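PDB 3FZ0: nucleoside hydrolase, putative from Trypanosoma brucei, which belongs to the nucleoside hydrolase family, built on an open alpha/beta fold, and binds a calcium ion beside the ends of its central, mostly parallel sheet. Local coordinates for residues B[7-13]-B[32-38]; B[24-28]-B[354-358]; B[151-157]-B[198-202]; B[298-304]-B[335-341]. The protein carries 2 engineered substitutions. All coordinates share one frame; numbering follows the deposited sequence.

Contact 1: residues B[7-13]-B[32-38]; sequences RKLIIDT and VEVIAIT
At the carboxyl end of the paired strands 7-13 and 32-38, Asp12 and Thr38 meet with their side chains at about a right angle. The hydroxyl OG1 of Thr38 donates to OD2 of Asp12 over 2.5 Å, arriving on the anti side of the carboxylate and 23° out of its plane. Asp12 reaches it because its CG stands anti to the backbone N (chi1 -171°), and Asn139 ND2 grips the same oxygen, so a buried carboxylate oxygen has two donors. At the other end the amine NZ of Lys8 meets OE1 of Glu33 at 2.7 Å nearly head-on to the C-O bond; the lysine chain bends at chi2 to close this salt bridge near the surface, where charged residues are at home.

On the opposite face the side chains of Leu9, Ile11, Val32 and Val34 are apolar. Ile11 CD1 touches Val34 CG2 at 3.7 Å, the two side chains crossing at about a right angle, and Leu9 CG lies 4.1 Å from Val32 CG1; branched residues suit a face covered by helix 17-27. Backbone hydrogen bonds such as Leu9 N to Glu33 O (2.8 Å) join the parallel strands, and a beta bulge shifts their register between Leu9 and Ile10. Thr13 OG1 bonds to Asp19, a calcium ligand, so the first strand of this beta-alpha-beta unit, with helix 17-27 as its crossover, leads into the calcium site of the nucleoside hydrolase fold.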
loop_
_atom_site.group_PDB
_atom_site.type_symbol
_atom_site.label_atom_id
_atom_site.label_comp_id
_atom_site.label_asym_id
_atom_site.label_seq_id
_atom_site.Cartn_x
_atom_site.Cartn_y
_atom_site.Cartn_z
ATOM N N ARG B 7 -21.948 -8.490 35.598
ATOM C CA ARG B 7 -21.523 -7.984 34.316
ATOM C C ARG B 7 -22.748 -7.673 33.449
ATOM O O ARG B 7 -23.699 -8.444 33.391
ATOM C CB ARG B 7 -20.618 -9.012 33.619
ATOM C CG ARG B 7 -19.201 -9.076 34.176
ATOM C CD ARG B 7 -18.465 -10.341 33.781
ATOM N NE ARG B 7 -17.412 -10.673 34.742
ATOM C CZ ARG B 7 -16.145 -10.314 34.590
ATOM N NH1 ARG B 7 -15.782 -9.626 33.519
ATOM N NH2 ARG B 7 -15.242 -10.645 35.496
ATOM N N LYS B 8 -22.717 -6.535 32.771
ATOM C CA LYS B 8 -23.731 -6.200 31.777
ATOM C C LYS B 8 -23.015 -6.167 30.456
ATOM O O LYS B 8 -22.090 -5.387 30.286
ATOM C CB LYS B 8 -24.354 -4.822 32.063
ATOM C CG LYS B 8 -24.875 -4.616 33.481
ATOM C CD LYS B 8 -25.926 -5.648 33.816
ATOM C CE LYS B 8 -26.636 -5.339 35.142
ATOM N NZ LYS B 8 -27.322 -6.596 35.628
ATOM N N LEU B 9 -23.405 -7.013 29.521
ATOM C CA LEU B 9 -22.710 -7.066 28.227
ATOM C C LEU B 9 -23.499 -6.529 27.056
ATOM O O LEU B 9 -24.691 -6.719 26.956
ATOM C CB LEU B 9 -22.287 -8.476 27.867
ATOM C CG LEU B 9 -21.572 -9.401 28.832
ATOM C CD1 LEU B 9 -20.944 -10.519 27.964
ATOM C CD2 LEU B 9 -20.515 -8.678 29.657
ATOM N N ILE B 10 -22.799 -5.850 26.171
ATOM C CA ILE B 10 -23.259 -5.542 24.828
ATOM C C ILE B 10 -22.534 -6.561 23.967
ATOM O O ILE B 10 -21.319 -6.746 24.086
ATOM C CB ILE B 10 -22.833 -4.116 24.411
ATOM C CG1 ILE B 10 -23.303 -3.089 25.450
ATOM C CG2 ILE B 10 -23.330 -3.786 23.005
ATOM C CD1 ILE B 10 -22.599 -1.747 25.323
ATOM N N ILE B 11 -23.263 -7.266 23.128
ATOM C CA ILE B 11 -22.606 -8.215 22.251
ATOM C C ILE B 11 -22.857 -7.788 20.808
ATOM O O ILE B 11 -24.006 -7.676 20.340
ATOM C CB ILE B 11 -23.047 -9.687 22.510
ATOM C CG1 ILE B 11 -22.608 -10.132 23.905
ATOM C CG2 ILE B 11 -22.441 -10.630 21.439
ATOM C CD1 ILE B 11 -23.181 -11.450 24.348
ATOM N N ASP B 12 -21.774 -7.490 20.118
ATOM C CA ASP B 12 -21.853 -7.104 18.717
ATOM C C ASP B 12 -21.471 -8.306 17.909
ATOM O O ASP B 12 -20.459 -8.925 18.184
ATOM C CB ASP B 12 -20.939 -5.921 18.432
ATOM C CG ASP B 12 -21.158 -5.351 17.053
ATOM O OD1 ASP B 12 -20.448 -5.818 16.141
ATOM O OD2 ASP B 12 -22.041 -4.481 16.862
ATOM N N THR B 13 -22.285 -8.644 16.921
ATOM C CA THR B 13 -22.201 -9.954 16.312
ATOM C C THR B 13 -22.667 -10.006 14.852
ATOM O O THR B 13 -23.566 -9.252 14.441
ATOM C CB THR B 13 -23.008 -11.027 17.162
ATOM O OG1 THR B 13 -22.934 -12.308 16.528
ATOM C CG2 THR B 13 -24.469 -10.640 17.296
ATOM N N VAL B 32 -24.023 -12.559 34.995
ATOM C CA VAL B 32 -23.888 -11.976 33.672
ATOM C C VAL B 32 -25.291 -11.704 33.143
ATOM O O VAL B 32 -26.216 -12.545 33.279
ATOM C CB VAL B 32 -23.141 -12.912 32.672
ATOM C CG1 VAL B 32 -23.144 -12.312 31.284
ATOM C CG2 VAL B 32 -21.706 -13.167 33.099
ATOM N N GLU B 33 -25.441 -10.530 32.540
ATOM C CA GLU B 33 -26.658 -10.142 31.849
ATOM C C GLU B 33 -26.326 -9.485 30.494
ATOM O O GLU B 33 -25.648 -8.437 30.439
ATOM C CB GLU B 33 -27.481 -9.185 32.692
ATOM C CG GLU B 33 -28.879 -8.952 32.128
ATOM C CD GLU B 33 -29.611 -7.755 32.721
ATOM O OE1 GLU B 33 -29.157 -7.156 33.729
ATOM O OE2 GLU B 33 -30.659 -7.400 32.144
ATOM N N VAL B 34 -26.800 -10.102 29.408
ATOM C CA VAL B 34 -26.706 -9.503 28.081
ATOM C C VAL B 34 -27.791 -8.440 28.001
ATOM O O VAL B 34 -28.971 -8.768 28.061
ATOM C CB VAL B 34 -26.926 -10.539 26.975
ATOM C CG1 VAL B 34 -27.043 -9.865 25.614
ATOM C CG2 VAL B 34 -25.789 -11.547 26.979
ATOM N N ILE B 35 -27.390 -7.172 27.893
ATOM C CA ILE B 35 -28.363 -6.074 27.874
ATOM C C ILE B 35 -28.693 -5.566 26.466
ATOM O O ILE B 35 -29.688 -4.867 26.297
ATOM C CB ILE B 35 -27.978 -4.877 28.805
ATOM C CG1 ILE B 35 -26.605 -4.295 28.449
ATOM C CG2 ILE B 35 -27.974 -5.307 30.225
ATOM C CD1 ILE B 35 -26.306 -2.929 29.126
ATOM N N ALA B 36 -27.874 -5.922 25.473
ATOM C CA ALA B 36 -28.144 -5.546 24.068
ATOM C C ALA B 36 -27.318 -6.354 23.110
ATOM O O ALA B 36 -26.167 -6.683 23.406
ATOM C CB ALA B 36 -27.898 -4.042 23.811
ATOM N N ILE B 37 -27.922 -6.683 21.967
ATOM C CA ILE B 37 -27.242 -7.398 20.908
ATOM C C ILE B 37 -27.277 -6.485 19.693
ATOM O O ILE B 37 -28.344 -6.004 19.274
ATOM C CB ILE B 37 -27.897 -8.765 20.624
ATOM C CG1 ILE B 37 -27.714 -9.683 21.862
ATOM C CG2 ILE B 37 -27.339 -9.377 19.325
ATOM C CD1 ILE B 37 -28.464 -11.044 21.799
ATOM N N THR B 38 -26.099 -6.175 19.168
ATOM C CA THR B 38 -26.005 -5.305 18.018
ATOM C C THR B 38 -25.480 -6.142 16.854
ATOM O O THR B 38 -24.498 -6.878 16.977
ATOM C CB THR B 38 -25.105 -4.101 18.284
ATOM O OG1 THR B 38 -23.804 -4.568 18.648
ATOM C CG2 THR B 38 -25.679 -3.280 19.414
#

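Contact 2: residues B[24-28]-B[354-358]; sequences MLAMT and DIVEY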
loop_
_atom_site.group_PDB
_atom_site.type_symbol
_atom_site.label_atom_id
_atom_site.label_comp_id
_atom_site.label_asym_id
_atom_site.label_seq_id
_atom_site.Cartn_x
_atom_site.Cartn_y
_atom_site.Cartn_z
ATOM N N MET B 24 -25.220 -17.864 23.827
ATOM C CA MET B 24 -25.725 -18.878 24.731
ATOM C C MET B 24 -24.867 -18.965 25.984
ATOM O O MET B 24 -25.381 -19.092 27.101
ATOM C CB MET B 24 -25.836 -20.243 24.037
ATOM C CG MET B 24 -26.921 -20.327 22.930
ATOM S SD MET B 24 -27.000 -21.950 22.101
ATOM C CE MET B 24 -28.256 -22.775 23.044
ATOM N N LEU B 25 -23.563 -18.840 25.806
ATOM C CA LEU B 25 -22.642 -18.942 26.922
ATOM C C LEU B 25 -22.822 -17.728 27.841
ATOM O O LEU B 25 -23.007 -17.885 29.073
ATOM C CB LEU B 25 -21.208 -19.080 26.421
ATOM C CG LEU B 25 -20.079 -19.602 27.314
ATOM C CD1 LEU B 25 -18.844 -19.853 26.456
ATOM C CD2 LEU B 25 -19.730 -18.663 28.396
ATOM N N ALA B 26 -22.792 -16.529 27.260
ATOM C CA ALA B 26 -23.111 -15.296 28.019
ATOM C C ALA B 26 -24.440 -15.372 28.779
ATOM O O ALA B 26 -24.512 -14.925 29.915
ATOM C CB ALA B 26 -23.122 -14.105 27.102
ATOM N N MET B 27 -25.468 -15.957 28.156
ATOM C CA MET B 27 -26.795 -15.968 28.747
ATOM C C MET B 27 -27.039 -17.020 29.798
ATOM O O MET B 27 -28.113 -17.022 30.376
ATOM C CB MET B 27 -27.860 -16.092 27.666
ATOM C CG MET B 27 -28.155 -14.788 26.974
ATOM S SD MET B 27 -29.379 -15.039 25.708
ATOM C CE MET B 27 -28.751 -16.532 24.978
ATOM N N THR B 28 -26.086 -17.922 30.026
ATOM C CA THR B 28 -26.302 -19.066 30.931
ATOM C C THR B 28 -25.259 -19.057 32.040
ATOM O O THR B 28 -25.049 -20.019 32.725
ATOM C CB THR B 28 -26.229 -20.423 30.195
ATOM O OG1 THR B 28 -24.955 -20.566 29.516
ATOM C CG2 THR B 28 -27.391 -20.562 29.227
ATOM N N ASP B 354 -22.259 -26.082 30.636
ATOM C CA ASP B 354 -23.234 -25.298 31.385
ATOM C C ASP B 354 -24.367 -24.755 30.516
ATOM O O ASP B 354 -25.498 -24.593 31.012
ATOM C CB ASP B 354 -22.567 -24.190 32.204
ATOM C CG ASP B 354 -21.854 -24.729 33.431
ATOM O OD1 ASP B 354 -21.064 -23.974 34.023
ATOM O OD2 ASP B 354 -22.050 -25.917 33.809
ATOM N N ILE B 355 -24.098 -24.529 29.231
ATOM C CA ILE B 355 -25.171 -24.145 28.320
ATOM C C ILE B 355 -26.313 -25.177 28.306
ATOM O O ILE B 355 -27.480 -24.801 28.417
ATOM C CB ILE B 355 -24.667 -23.918 26.881
ATOM C CG1 ILE B 355 -23.676 -22.773 26.841
ATOM C CG2 ILE B 355 -25.838 -23.672 25.917
ATOM C CD1 ILE B 355 -22.917 -22.651 25.521
ATOM N N VAL B 356 -25.981 -26.467 28.180
ATOM C CA VAL B 356 -27.027 -27.477 27.982
ATOM C C VAL B 356 -27.731 -27.873 29.281
ATOM O O VAL B 356 -28.742 -28.600 29.266
ATOM C CB VAL B 356 -26.533 -28.699 27.150
ATOM C CG1 VAL B 356 -26.050 -28.260 25.783
ATOM C CG2 VAL B 356 -25.440 -29.506 27.885
ATOM N N GLU B 357 -27.191 -27.397 30.404
ATOM C CA GLU B 357 -27.709 -27.738 31.738
ATOM C C GLU B 357 -28.476 -26.550 32.364
ATOM O O GLU B 357 -28.868 -26.564 33.530
ATOM C CB GLU B 357 -26.572 -28.178 32.668
ATOM C CG GLU B 357 -25.883 -29.486 32.337
ATOM C CD GLU B 357 -24.742 -29.752 33.316
ATOM O OE1 GLU B 357 -24.365 -28.791 34.006
ATOM O OE2 GLU B 357 -24.244 -30.896 33.433
ATOM N N TYR B 358 -28.677 -25.511 31.581
ATOM C CA TYR B 358 -29.242 -24.281 32.103
ATOM C C TYR B 358 -30.748 -24.409 32.403
ATOM O O TYR B 358 -31.536 -24.881 31.573
ATOM C CB TYR B 358 -29.007 -23.150 31.109
ATOM C CG TYR B 358 -29.627 -21.809 31.463
ATOM C CD1 TYR B 358 -29.107 -21.032 32.502
ATOM C CD2 TYR B 358 -30.716 -21.304 30.753
ATOM C CE1 TYR B 358 -29.647 -19.809 32.832
ATOM C CE2 TYR B 358 -31.284 -20.061 31.077
ATOM C CZ TYR B 358 -30.724 -19.311 32.113
ATOM O OH TYR B 358 -31.251 -18.067 32.440
#
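The backbones meet where helix 17-27 and helix 345-356 both run out, coming nearest at Thr28 and Ile355, whose CA atoms are 5.8 Å apart. Thr28 is the pivot. Its methyl CG2 sits over one face of the Tyr358 ring, displaced toward the rim, in a CH-pi contact 3.8 Å from the centroid and 27° off the ring normal. Chi1 of 57° places OG1 between the backbone N and the carbonyl carbon, from where it donates to Met24 O at 2.9 Å; this bond back to the preceding turn fixes the side-chain rotation and leaves the methyl for the ring. Threonine suits the place by offering both a hydroxyl and a methyl.

The contact brings the C-terminal helix of the chain against the crossover helix of the first beta-alpha-beta unit in this alpha/beta fold. Ile355 carries its apolar part: CG2 lies 3.9 Å from Met24 CE, the two side chains crossing at about a right angle, while CD1 approaches Leu25 CB at 4.1 Å. The long, flexible methionine bends at chi3 to bring its methyl to this branch. Ile246 of helix 241-249 packs on both Met24 and Ile355, and Tyr60 of helix 46-60 lies against Thr28.

Contact 3: residues B[151-157]-B[198-202]; sequences FSKLGTD and GWKCP
Gly198 and Ser152 open the contact, the carbonyl O of Gly198 lying 3.6 Å from Ser152 CB. Gly198 has a positive phi of 114°, a backbone shape that calls for glycine.

Trp199 follows, its six-membered ring lying beside Phe151 and Leu154. CH2 of the indole is 3.8 Å from Phe151 CD2, with the two ring planes nearly perpendicular at 86°, and Leu154 CD1 meets the edge of the indole at CZ3. The large ring thus joins apolar side chains that also pack on helix 110-120, while its NE1 is bonded to Val193 O.

Lys200 is the polar clasp. Its chain bends at chi2, chi3 and chi4, curling NZ back onto the main chain of 151-157, where it donates to Ser152 O at 3.0 Å in the carbonyl plane and to Gly155 O at 2.8 Å from well above that carbonyl's plane. A long, flexible amine suits two acceptors presented at such different angles. Its backbone N donates to a water that in turn donates to Phe151 O and Leu154 O, tying three main-chain groups together.

At Cys201 the sulfur SG rests 3.4 Å from Asp157 O. The arrangement joins two neighbouring loops of an alpha/beta fold, each leading from a helix into a parallel strand of the central sheet, 162-165 and 203-206.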
loop_
_atom_site.group_PDB
_atom_site.type_symbol
_atom_site.label_atom_id
_atom_site.label_comp_id
_atom_site.label_asym_id
_atom_site.label_seq_id
_atom_site.Cartn_x
_atom_site.Cartn_y
_atom_site.Cartn_z
ATOM N N PHE B 151 -16.841 5.738 25.930
ATOM C CA PHE B 151 -16.259 4.391 25.985
ATOM C C PHE B 151 -15.419 4.112 27.220
ATOM O O PHE B 151 -15.096 2.964 27.507
ATOM C CB PHE B 151 -15.529 4.062 24.701
ATOM C CG PHE B 151 -16.456 3.705 23.587
ATOM C CD1 PHE B 151 -17.114 4.705 22.848
ATOM C CD2 PHE B 151 -16.731 2.366 23.297
ATOM C CE1 PHE B 151 -18.013 4.350 21.822
ATOM C CE2 PHE B 151 -17.614 2.033 22.295
ATOM C CZ PHE B 151 -18.243 3.012 21.554
ATOM N N SER B 152 -15.119 5.160 27.975
ATOM C CA SER B 152 -14.392 5.003 29.220
ATOM C C SER B 152 -15.324 4.433 30.300
ATOM O O SER B 152 -14.856 4.035 31.362
ATOM C CB SER B 152 -13.807 6.349 29.661
ATOM O OG SER B 152 -14.850 7.158 30.147
ATOM N N LYS B 153 -16.631 4.417 30.033
ATOM C CA LYS B 153 -17.593 3.839 30.971
ATOM C C LYS B 153 -17.520 2.313 31.016
ATOM O O LYS B 153 -18.074 1.697 31.916
ATOM C CB LYS B 153 -19.029 4.296 30.675
ATOM C CG LYS B 153 -19.320 5.781 30.962
ATOM C CD LYS B 153 -20.687 5.813 31.553
ATOM C CE LYS B 153 -21.382 7.128 31.426
ATOM N NZ LYS B 153 -22.862 6.869 31.632
ATOM N N LEU B 154 -16.856 1.715 30.036
ATOM C CA LEU B 154 -16.672 0.250 29.964
ATOM C C LEU B 154 -15.466 -0.191 30.785
ATOM O O LEU B 154 -14.405 0.462 30.764
ATOM C CB LEU B 154 -16.483 -0.207 28.523
ATOM C CG LEU B 154 -17.651 -0.004 27.562
ATOM C CD1 LEU B 154 -17.219 -0.199 26.152
ATOM C CD2 LEU B 154 -18.805 -0.928 27.849
ATOM N N GLY B 155 -15.646 -1.268 31.528
ATOM C CA GLY B 155 -14.585 -1.921 32.247
ATOM C C GLY B 155 -14.282 -1.288 33.567
ATOM O O GLY B 155 -15.022 -0.438 34.050
ATOM N N THR B 156 -13.160 -1.710 34.136
ATOM C CA THR B 156 -12.659 -1.216 35.408
ATOM C C THR B 156 -11.175 -0.979 35.156
ATOM O O THR B 156 -10.714 -1.163 34.016
ATOM C CB THR B 156 -12.942 -2.276 36.499
ATOM O OG1 THR B 156 -14.343 -2.239 36.824
ATOM C CG2 THR B 156 -12.167 -2.032 37.761
ATOM N N ASP B 157 -10.416 -0.537 36.165
ATOM C CA ASP B 157 -8.949 -0.492 36.029
ATOM C C ASP B 157 -8.406 -1.923 35.903
ATOM O O ASP B 157 -7.315 -2.135 35.411
ATOM C CB ASP B 157 -8.292 0.254 37.197
ATOM C CG ASP B 157 -8.744 -0.268 38.577
ATOM O OD1 ASP B 157 -9.649 -1.141 38.655
ATOM O OD2 ASP B 157 -8.190 0.205 39.603
ATOM N N GLY B 198 -8.206 6.137 25.727
ATOM C CA GLY B 198 -9.114 6.252 26.836
ATOM C C GLY B 198 -9.853 4.994 27.246
ATOM O O GLY B 198 -10.816 5.087 27.998
ATOM N N TRP B 199 -9.433 3.831 26.752
ATOM C CA TRP B 199 -9.891 2.566 27.316
ATOM C C TRP B 199 -9.320 2.473 28.722
ATOM O O TRP B 199 -8.169 2.835 28.946
ATOM C CB TRP B 199 -9.363 1.376 26.522
ATOM C CG TRP B 199 -9.852 1.209 25.118
ATOM C CD1 TRP B 199 -9.081 1.206 23.993
ATOM C CD2 TRP B 199 -11.193 0.944 24.682
ATOM N NE1 TRP B 199 -9.850 0.971 22.877
ATOM C CE2 TRP B 199 -11.154 0.807 23.272
ATOM C CE3 TRP B 199 -12.409 0.784 25.338
ATOM C CZ2 TRP B 199 -12.289 0.533 22.511
ATOM C CZ3 TRP B 199 -13.546 0.523 24.579
ATOM C CH2 TRP B 199 -13.471 0.403 23.177
ATOM N N LYS B 200 -10.122 1.983 29.661
ATOM C CA LYS B 200 -9.649 1.750 31.023
ATOM C C LYS B 200 -8.644 0.594 31.101
ATOM O O LYS B 200 -7.761 0.590 31.961
ATOM C CB LYS B 200 -10.826 1.496 31.962
ATOM C CG LYS B 200 -11.596 2.761 32.409
ATOM C CD LYS B 200 -12.132 2.540 33.829
ATOM C CE LYS B 200 -13.483 3.226 34.112
ATOM N NZ LYS B 200 -14.649 2.331 33.789
ATOM N N CYS B 201 -8.800 -0.378 30.205
ATOM C CA CYS B 201 -7.908 -1.516 30.097
ATOM C C CYS B 201 -7.606 -1.752 28.641
ATOM O O CYS B 201 -8.481 -1.555 27.792
ATOM C CB CYS B 201 -8.569 -2.806 30.606
ATOM S SG CYS B 201 -8.284 -3.206 32.320
ATOM N N PRO B 202 -6.391 -2.243 28.336
ATOM C CA PRO B 202 -6.075 -2.590 26.943
ATOM C C PRO B 202 -7.133 -3.511 26.349
ATOM O O PRO B 202 -7.679 -4.352 27.063
ATOM C CB PRO B 202 -4.763 -3.372 27.064
ATOM C CG PRO B 202 -4.163 -2.871 28.359
ATOM C CD PRO B 202 -5.278 -2.525 29.262
HETATM O O HOH W 1 -13.133 1.749 28.711
#

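Contact 4: residues B[298-304]-B[335-341]; sequences DSFLTYV and RNCNVIT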
loop_
_atom_site.group_PDB
_atom_site.type_symbol
_atom_site.label_atom_id
_atom_site.label_comp_id
_atom_site.label_asym_id
_atom_site.label_seq_id
_atom_site.Cartn_x
_atom_site.Cartn_y
_atom_site.Cartn_z
ATOM N N ASP B 298 -2.329 -17.514 29.557
ATOM C CA ASP B 298 -1.146 -16.836 29.041
ATOM C C ASP B 298 -1.549 -15.736 28.086
ATOM O O ASP B 298 -2.506 -15.894 27.304
ATOM C CB ASP B 298 -0.218 -17.827 28.331
ATOM C CG ASP B 298 1.239 -17.425 28.404
ATOM O OD1 ASP B 298 1.576 -16.269 28.807
ATOM O OD2 ASP B 298 2.073 -18.271 28.033
ATOM N N SER B 299 -0.828 -14.615 28.165
ATOM C CA SER B 299 -1.019 -13.497 27.246
ATOM C C SER B 299 0.213 -12.590 27.176
ATOM O O SER B 299 1.170 -12.739 27.940
ATOM C CB SER B 299 -2.277 -12.701 27.602
ATOM O OG SER B 299 -2.184 -12.125 28.873
ATOM N N PHE B 300 0.189 -11.667 26.220
ATOM C CA PHE B 300 1.303 -10.777 25.984
ATOM C C PHE B 300 0.803 -9.357 25.701
ATOM O O PHE B 300 0.188 -9.087 24.656
ATOM C CB PHE B 300 2.215 -11.301 24.860
ATOM C CG PHE B 300 3.449 -10.460 24.653
ATOM C CD1 PHE B 300 4.405 -10.339 25.673
ATOM C CD2 PHE B 300 3.644 -9.760 23.463
ATOM C CE1 PHE B 300 5.562 -9.520 25.506
ATOM C CE2 PHE B 300 4.799 -8.949 23.287
ATOM C CZ PHE B 300 5.755 -8.831 24.300
ATOM N N LEU B 301 1.047 -8.466 26.655
ATOM C CA LEU B 301 0.627 -7.077 26.536
ATOM C C LEU B 301 1.665 -6.276 25.754
ATOM O O LEU B 301 2.825 -6.159 26.173
ATOM C CB LEU B 301 0.383 -6.483 27.932
ATOM C CG LEU B 301 0.045 -4.978 28.084
ATOM C CD1 LEU B 301 -1.167 -4.560 27.240
ATOM C CD2 LEU B 301 -0.149 -4.550 29.553
ATOM N N THR B 302 1.258 -5.717 24.618
ATOM C CA THR B 302 2.192 -4.925 23.799
ATOM C C THR B 302 1.417 -3.992 22.877
ATOM O O THR B 302 0.211 -3.846 23.057
ATOM C CB THR B 302 3.127 -5.837 22.975
ATOM O OG1 THR B 302 4.055 -5.032 22.244
ATOM C CG2 THR B 302 2.309 -6.711 22.012
ATOM N N TYR B 303 2.100 -3.397 21.890
ATOM C CA TYR B 303 1.455 -2.595 20.850
ATOM C C TYR B 303 1.031 -3.452 19.657
ATOM O O TYR B 303 1.842 -4.193 19.094
ATOM C CB TYR B 303 2.374 -1.485 20.355
ATOM C CG TYR B 303 1.760 -0.660 19.246
ATOM C CD1 TYR B 303 0.783 0.327 19.530
ATOM C CD2 TYR B 303 2.154 -0.846 17.910
ATOM C CE1 TYR B 303 0.210 1.090 18.520
ATOM C CE2 TYR B 303 1.588 -0.084 16.885
ATOM C CZ TYR B 303 0.613 0.875 17.201
ATOM O OH TYR B 303 0.056 1.629 16.198
ATOM N N VAL B 304 -0.242 -3.323 19.290
ATOM C CA VAL B 304 -0.840 -4.017 18.178
ATOM C C VAL B 304 -1.595 -3.022 17.296
ATOM O O VAL B 304 -2.211 -2.058 17.789
ATOM C CB VAL B 304 -1.791 -5.116 18.707
ATOM C CG1 VAL B 304 -2.569 -5.800 17.593
ATOM C CG2 VAL B 304 -0.992 -6.132 19.493
ATOM N N ARG B 335 1.473 0.311 25.052
ATOM C CA ARG B 335 0.925 -1.051 25.185
ATOM C C ARG B 335 -0.603 -1.018 25.200
ATOM O O ARG B 335 -1.241 -0.928 26.269
ATOM C CB ARG B 335 1.473 -1.740 26.433
ATOM C CG ARG B 335 2.875 -2.145 26.288
ATOM C CD ARG B 335 3.461 -2.853 27.487
ATOM N NE ARG B 335 4.925 -2.731 27.416
ATOM C CZ ARG B 335 5.722 -3.496 26.669
ATOM N NH1 ARG B 335 5.204 -4.485 25.931
ATOM N NH2 ARG B 335 7.047 -3.282 26.669
ATOM N N ASN B 336 -1.184 -1.090 24.007
ATOM C CA ASN B 336 -2.614 -0.897 23.827
ATOM C C ASN B 336 -3.423 -2.157 23.720
ATOM O O ASN B 336 -4.650 -2.079 23.660
ATOM C CB ASN B 336 -2.881 -0.057 22.577
ATOM C CG ASN B 336 -2.484 -0.772 21.286
ATOM O OD1 ASN B 336 -1.670 -1.681 21.290
ATOM N ND2 ASN B 336 -3.041 -0.327 20.170
ATOM N N CYS B 337 -2.763 -3.308 23.678
ATOM C CA CYS B 337 -3.468 -4.554 23.392
ATOM C C CYS B 337 -2.891 -5.773 24.116
ATOM O O CYS B 337 -1.680 -5.984 24.119
ATOM C CB CYS B 337 -3.477 -4.774 21.893
ATOM S SG CYS B 337 -4.198 -6.334 21.347
ATOM N N ASN B 338 -3.763 -6.555 24.745
ATOM C CA ASN B 338 -3.372 -7.805 25.390
ATOM C C ASN B 338 -3.668 -8.966 24.453
ATOM O O ASN B 338 -4.821 -9.283 24.195
ATOM C CB ASN B 338 -4.089 -7.973 26.726
ATOM C CG ASN B 338 -3.461 -9.058 27.617
ATOM O OD1 ASN B 338 -2.246 -9.281 27.598
ATOM N ND2 ASN B 338 -4.303 -9.732 28.405
ATOM N N VAL B 339 -2.615 -9.551 23.901
ATOM C CA VAL B 339 -2.732 -10.640 22.931
ATOM C C VAL B 339 -2.870 -11.914 23.748
ATOM O O VAL B 339 -1.917 -12.291 24.436
ATOM C CB VAL B 339 -1.481 -10.699 21.996
ATOM C CG1 VAL B 339 -1.580 -11.851 21.030
ATOM C CG2 VAL B 339 -1.335 -9.358 21.254
ATOM N N ILE B 340 -4.057 -12.532 23.712
ATOM C CA ILE B 340 -4.323 -13.754 24.466
ATOM C C ILE B 340 -3.663 -14.943 23.734
ATOM O O ILE B 340 -3.954 -15.173 22.555
ATOM C CB ILE B 340 -5.843 -14.019 24.592
ATOM C CG1 ILE B 340 -6.626 -12.744 24.995
ATOM C CG2 ILE B 340 -6.105 -15.202 25.508
ATOM C CD1 ILE B 340 -6.257 -12.120 26.346
ATOM N N THR B 341 -2.804 -15.704 24.423
ATOM C CA THR B 341 -2.058 -16.777 23.756
ATOM C C THR B 341 -2.379 -18.181 24.245
ATOM O O THR B 341 -2.088 -19.144 23.545
ATOM C CB THR B 341 -0.535 -16.555 23.756
ATOM O OG1 THR B 341 -0.071 -16.467 25.101
ATOM C CG2 THR B 341 -0.158 -15.238 22.982
HETATM O O HOH W 2 -0.584 -9.966 29.433
#
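Asn336 uses its whole amide on the backbone of Val304: OD1 accepts from Val304 N at 3.0 Å on an in-plane lone pair, and ND2 donates to Val304 O at 3.1 Å within the amide plane. Asparagine, with acceptor and donor side by side, suits this double grip. Arg335 stretches out from CG to NE and sends NH1 to Leu301 O at 2.9 Å, again on a lone pair in the carbonyl plane.

Along the antiparallel strands, Phe300 pairs with Val339 through two backbone bonds, and Val304 CG2 packs 3.7 Å from Val339 CG2. A water bridges Ser299 OG and Asn338 OD1. Opposite Thr302 the other strand carries two residues, Asn336 and Cys337, which makes a classic beta bulge.

Farther out, Glu325 holds Arg335 NE in a salt bridge, Leu194 O takes a bond from Asn336 ND2, and Gln204 OE1 one from Asn338 ND2. The Asn336 amide thus carries the pairing past the bulge to Val304, while the Arg335 guanidinium uses the carbonyl of Leu301, a non-hydrogen-bonded position of the strand pair.

Overall arrangement
Contacts 1 and 4 lie in the same mixed sheet, their centres 24 Å apart: contact 1 pairs two parallel strands in one half, while contact 4 pairs the antiparallel strands 296-306 and 337-343 toward the other edge. The centre of contact 3 is about 16 Å from the centres of both; it lies in loops entering the intervening strands 162-165 and 203-206, and reaches contact 4 where Pro202 packs on Leu301. Contact 2 adjoins contact 1, since helix 17-27 serves both and Ala26 packs on Ile11 and Val34. In sequence, contacts 3 and 4 fall between the two halves of contact 2, which therefore brings the C-terminal helix back to the chain's beginning.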